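Local coordinates for peptidyl-prolyl cis-trans isomerase cyclophilin-type (Toxoplasma gondii, PDB 3BO7), which probably speeds protein folding by catalysing cis-trans isomerisation of peptide bonds before proline, and is seen here in complex with the immunosuppressant cyclosporin A, at residues V98-A108 and F119-N130. Numbering follows the deposited sequence.
Sequences VHQGIGVLSMA and FFITFKSCEHLN
His99 and Asn130 join the loops that flank an antiparallel beta hairpin, strands 104-107 and 119-122, in the cyclophilin fold. Asn130 OD1 accepts two bonds from one residue. His99 N donates to Asn130 OD1 at 2.9 Å. His99 ND1 donates to the same Asn130 OD1 at 2.7 Å, in the plane of its carbonyl. The amide lies nearly coplanar with the imidazole, 21° apart. His99 NE2 is 3.0 Å from Ser106 OG, and either may be the donor. The ring is thus held at both nitrogens, and Leu129 CB sits over one face. Asn130 ND2 in turn donates to Glu127 OE2, on its anti lone pair. Glu127 OE1 takes a bond from Gln100 NE2, which comes from above the carboxylate plane.

In the hairpin, Ser106 and Phe120 form a hydrogen-bonded pair. Phe120 CG lies between its own backbone N and carbonyl carbon (chi1 59°), which brings the ring across to the neighbouring strand, against Ser106. Ser106 CB rests over the ring face, offset toward the rim, 3.3 Å from Phe120 CZ. Phe120, Leu129 and Ala108 also pack on modified side chains of the bound cyclosporin. These three residues line the cyclosporin site. On the other face of the sheet, Leu105 CD1 touches Phe119 CD1 at 3.5 Å and also meets Ile121 CG1.

Beyond the strand, Ser125 OG accepts from Gly101 N. Thr122 OG1 has chi1 74°, which turns the hydroxyl toward the opposite loop. Thr122 OG1 accepts from Val104 N at 3.1 Å and donates to Gly101 O at 2.6 Å, in the plane of that carbonyl.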
loop_
_atom_site.group_PDB
_atom_site.type_symbol
_atom_site.label_atom_id
_atom_site.label_comp_id
_atom_site.label_asym_id
_atom_site.label_seq_id
_atom_site.Cartn_x
_atom_site.Cartn_y
_atom_site.Cartn_z
ATOM N N VAL A 98 10.614 -8.114 -7.057
ATOM C CA VAL A 98 9.952 -7.921 -8.345
ATOM C C VAL A 98 8.425 -8.044 -8.200
ATOM O O VAL A 98 7.939 -8.710 -7.279
ATOM C CB VAL A 98 10.494 -8.896 -9.422
ATOM C CG1 VAL A 98 11.974 -8.606 -9.709
ATOM C CG2 VAL A 98 10.290 -10.361 -9.010
ATOM N N HIS A 99 7.682 -7.382 -9.093
ATOM C CA HIS A 99 6.220 -7.393 -9.057
ATOM C C HIS A 99 5.692 -8.689 -9.661
ATOM O O HIS A 99 4.999 -8.684 -10.680
ATOM C CB HIS A 99 5.635 -6.174 -9.788
ATOM C CG HIS A 99 6.091 -4.862 -9.229
ATOM N ND1 HIS A 99 7.291 -4.281 -9.579
ATOM C CD2 HIS A 99 5.524 -4.038 -8.319
ATOM C CE1 HIS A 99 7.434 -3.145 -8.924
ATOM N NE2 HIS A 99 6.375 -2.973 -8.152
ATOM N N GLN A 100 6.026 -9.799 -9.019
ATOM C CA GLN A 100 5.646 -11.110 -9.512
ATOM C C GLN A 100 4.607 -11.729 -8.604
ATOM O O GLN A 100 4.801 -11.822 -7.393
ATOM C CB GLN A 100 6.874 -12.004 -9.597
ATOM C CG GLN A 100 6.640 -13.331 -10.285
ATOM C CD GLN A 100 7.941 -14.019 -10.672
ATOM O OE1 GLN A 100 8.126 -15.211 -10.405
ATOM N NE2 GLN A 100 8.844 -13.276 -11.311
ATOM N N GLY A 101 3.493 -12.142 -9.200
ATOM C CA GLY A 101 2.463 -12.879 -8.489
ATOM C C GLY A 101 1.561 -12.007 -7.642
ATOM O O GLY A 101 1.686 -10.778 -7.626
ATOM N N ILE A 102 0.650 -12.663 -6.934
ATOM C CA ILE A 102 -0.329 -11.993 -6.083
ATOM C C ILE A 102 0.305 -11.472 -4.786
ATOM O O ILE A 102 1.220 -12.090 -4.239
ATOM C CB ILE A 102 -1.526 -12.955 -5.776
ATOM C CG1 ILE A 102 -2.635 -12.246 -4.987
ATOM C CG2 ILE A 102 -1.036 -14.245 -5.078
ATOM C CD1 ILE A 102 -3.983 -12.917 -5.084
ATOM N N GLY A 103 -0.159 -10.318 -4.315
ATOM C CA GLY A 103 0.162 -9.869 -2.964
ATOM C C GLY A 103 1.442 -9.083 -2.749
ATOM O O GLY A 103 1.885 -8.940 -1.607
ATOM N N VAL A 104 2.040 -8.572 -3.824
ATOM C CA VAL A 104 3.200 -7.697 -3.700
ATOM C C VAL A 104 2.734 -6.317 -3.203
ATOM O O VAL A 104 1.779 -5.739 -3.741
ATOM C CB VAL A 104 3.987 -7.590 -5.041
ATOM C CG1 VAL A 104 5.140 -6.601 -4.939
ATOM C CG2 VAL A 104 4.503 -8.961 -5.490
ATOM N N LEU A 105 3.386 -5.808 -2.159
ATOM C CA LEU A 105 3.084 -4.470 -1.658
ATOM C C LEU A 105 4.123 -3.478 -2.173
ATOM O O LEU A 105 5.334 -3.611 -1.934
ATOM C CB LEU A 105 2.983 -4.438 -0.125
ATOM C CG LEU A 105 2.801 -3.058 0.535
ATOM C CD1 LEU A 105 1.450 -2.426 0.177
ATOM C CD2 LEU A 105 2.957 -3.116 2.049
ATOM N N SER A 106 3.631 -2.469 -2.883
ATOM C CA SER A 106 4.492 -1.550 -3.597
ATOM C C SER A 106 3.990 -0.098 -3.521
ATOM O O SER A 106 2.826 0.143 -3.194
ATOM C CB SER A 106 4.612 -2.023 -5.037
ATOM O OG SER A 106 5.628 -1.325 -5.717
ATOM N N MET A 107 4.876 0.856 -3.809
ATOM C CA MET A 107 4.544 2.291 -3.744
ATOM C C MET A 107 3.990 2.851 -5.054
ATOM O O MET A 107 4.577 2.673 -6.114
ATOM C CB MET A 107 5.771 3.127 -3.337
ATOM C CG MET A 107 6.201 3.035 -1.874
ATOM S SD MET A 107 4.919 3.481 -0.666
ATOM C CE MET A 107 4.642 5.224 -1.011
ATOM N N ALA A 108 2.853 3.529 -4.971
ATOM C CA ALA A 108 2.382 4.372 -6.058
ATOM C C ALA A 108 3.211 5.674 -6.087
ATOM O O ALA A 108 3.716 6.128 -5.050
ATOM C CB ALA A 108 0.909 4.668 -5.882
ATOM N N PHE A 119 -0.133 3.379 -1.995
ATOM C CA PHE A 119 0.467 2.086 -2.245
ATOM C C PHE A 119 -0.501 1.218 -3.024
ATOM O O PHE A 119 -1.668 1.551 -3.165
ATOM C CB PHE A 119 0.849 1.418 -0.915
ATOM C CG PHE A 119 -0.319 1.220 0.008
ATOM C CD1 PHE A 119 -1.075 0.043 -0.045
ATOM C CD2 PHE A 119 -0.696 2.227 0.900
ATOM C CE1 PHE A 119 -2.171 -0.131 0.787
ATOM C CE2 PHE A 119 -1.799 2.061 1.735
ATOM C CZ PHE A 119 -2.530 0.881 1.683
ATOM N N PHE A 120 -0.000 0.101 -3.537
ATOM C CA PHE A 120 -0.860 -0.891 -4.168
ATOM C C PHE A 120 -0.484 -2.308 -3.773
ATOM O O PHE A 120 0.644 -2.585 -3.353
ATOM C CB PHE A 120 -0.890 -0.737 -5.694
ATOM C CG PHE A 120 0.451 -0.850 -6.371
ATOM C CD1 PHE A 120 0.772 -1.983 -7.111
ATOM C CD2 PHE A 120 1.367 0.191 -6.319
ATOM C CE1 PHE A 120 1.999 -2.084 -7.773
ATOM C CE2 PHE A 120 2.590 0.100 -6.967
ATOM C CZ PHE A 120 2.905 -1.040 -7.706
ATOM N N ILE A 121 -1.453 -3.200 -3.895
ATOM C CA ILE A 121 -1.186 -4.620 -3.727
ATOM C C ILE A 121 -1.579 -5.322 -5.015
ATOM O O ILE A 121 -2.686 -5.120 -5.537
ATOM C CB ILE A 121 -1.910 -5.208 -2.495
ATOM C CG1 ILE A 121 -1.624 -4.342 -1.259
ATOM C CG2 ILE A 121 -1.455 -6.640 -2.252
ATOM C CD1 ILE A 121 -2.435 -4.683 -0.034
ATOM N N THR A 122 -0.662 -6.123 -5.545
ATOM C CA THR A 122 -0.888 -6.775 -6.829
ATOM C C THR A 122 -1.914 -7.898 -6.731
ATOM O O THR A 122 -1.979 -8.597 -5.719
ATOM C CB THR A 122 0.418 -7.339 -7.436
ATOM O OG1 THR A 122 0.821 -8.521 -6.724
ATOM C CG2 THR A 122 1.531 -6.295 -7.403
ATOM N N PHE A 123 -2.711 -8.051 -7.785
ATOM C CA PHE A 123 -3.530 -9.245 -7.980
ATOM C C PHE A 123 -2.758 -10.283 -8.810
ATOM O O PHE A 123 -2.955 -11.496 -8.647
ATOM C CB PHE A 123 -4.870 -8.896 -8.657
ATOM C CG PHE A 123 -5.783 -8.025 -7.810
ATOM C CD1 PHE A 123 -6.009 -8.313 -6.461
ATOM C CD2 PHE A 123 -6.444 -6.947 -8.371
ATOM C CE1 PHE A 123 -6.859 -7.520 -5.688
ATOM C CE2 PHE A 123 -7.298 -6.157 -7.612
ATOM C CZ PHE A 123 -7.499 -6.440 -6.264
ATOM N N LYS A 124 -1.895 -9.792 -9.702
ATOM C CA LYS A 124 -1.021 -10.656 -10.497
ATOM C C LYS A 124 0.229 -9.905 -10.933
ATOM O O LYS A 124 0.375 -8.714 -10.656
ATOM C CB LYS A 124 -1.754 -11.247 -11.711
ATOM C CG LYS A 124 -1.001 -12.406 -12.396
ATOM C CD LYS A 124 -0.498 -13.469 -11.395
ATOM C CE LYS A 124 0.645 -14.295 -11.974
ATOM N NZ LYS A 124 1.203 -15.244 -10.974
ATOM N N SER A 125 1.150 -10.617 -11.574
ATOM C CA SER A 125 2.388 -10.040 -12.054
ATOM C C SER A 125 2.169 -8.786 -12.886
ATOM O O SER A 125 1.216 -8.697 -13.669
ATOM C CB SER A 125 3.157 -11.075 -12.856
ATOM O OG SER A 125 3.560 -12.117 -11.999
ATOM N N CYS A 126 3.059 -7.820 -12.687
ATOM C CA CYS A 126 3.077 -6.563 -13.432
ATOM C C CYS A 126 4.507 -6.050 -13.379
ATOM O O CYS A 126 4.780 -4.971 -12.854
ATOM C CB CYS A 126 2.093 -5.538 -12.837
ATOM S SG CYS A 126 2.074 -5.452 -11.024
ATOM N N GLU A 127 5.415 -6.847 -13.936
ATOM C CA GLU A 127 6.845 -6.589 -13.820
ATOM C C GLU A 127 7.373 -5.440 -14.697
ATOM O O GLU A 127 8.550 -5.077 -14.611
ATOM C CB GLU A 127 7.646 -7.883 -14.029
ATOM C CG GLU A 127 7.526 -8.847 -12.867
ATOM C CD GLU A 127 8.519 -9.997 -12.943
ATOM O OE1 GLU A 127 8.104 -11.116 -13.310
ATOM O OE2 GLU A 127 9.715 -9.794 -12.656
ATOM N N HIS A 128 6.508 -4.871 -15.534
ATOM C CA HIS A 128 6.833 -3.610 -16.220
ATOM C C HIS A 128 6.978 -2.471 -15.194
ATOM O O HIS A 128 7.501 -1.398 -15.518
ATOM C CB HIS A 128 5.785 -3.272 -17.296
ATOM C CG HIS A 128 4.388 -3.136 -16.765
ATOM N ND1 HIS A 128 3.570 -4.223 -16.531
ATOM C CD2 HIS A 128 3.669 -2.041 -16.413
ATOM C CE1 HIS A 128 2.406 -3.803 -16.061
ATOM N NE2 HIS A 128 2.441 -2.482 -15.975
ATOM N N LEU A 129 6.530 -2.721 -13.958
ATOM C CA LEU A 129 6.648 -1.755 -12.858
ATOM C C LEU A 129 7.963 -1.874 -12.074
ATOM O O LEU A 129 8.293 -0.988 -11.280
ATOM C CB LEU A 129 5.426 -1.806 -11.917
ATOM C CG LEU A 129 4.054 -1.645 -12.587
ATOM C CD1 LEU A 129 2.913 -1.693 -11.578
ATOM C CD2 LEU A 129 3.985 -0.364 -13.407
ATOM N N ASN A 130 8.718 -2.950 -12.315
ATOM C CA ASN A 130 10.020 -3.127 -11.688
ATOM C C ASN A 130 10.918 -1.911 -11.935
ATOM O O ASN A 130 10.963 -1.376 -13.044
ATOM C CB ASN A 130 10.716 -4.396 -12.185
ATOM C CG ASN A 130 9.968 -5.674 -11.823
ATOM O OD1 ASN A 130 9.038 -5.675 -11.012
ATOM N ND2 ASN A 130 10.381 -6.779 -12.435
#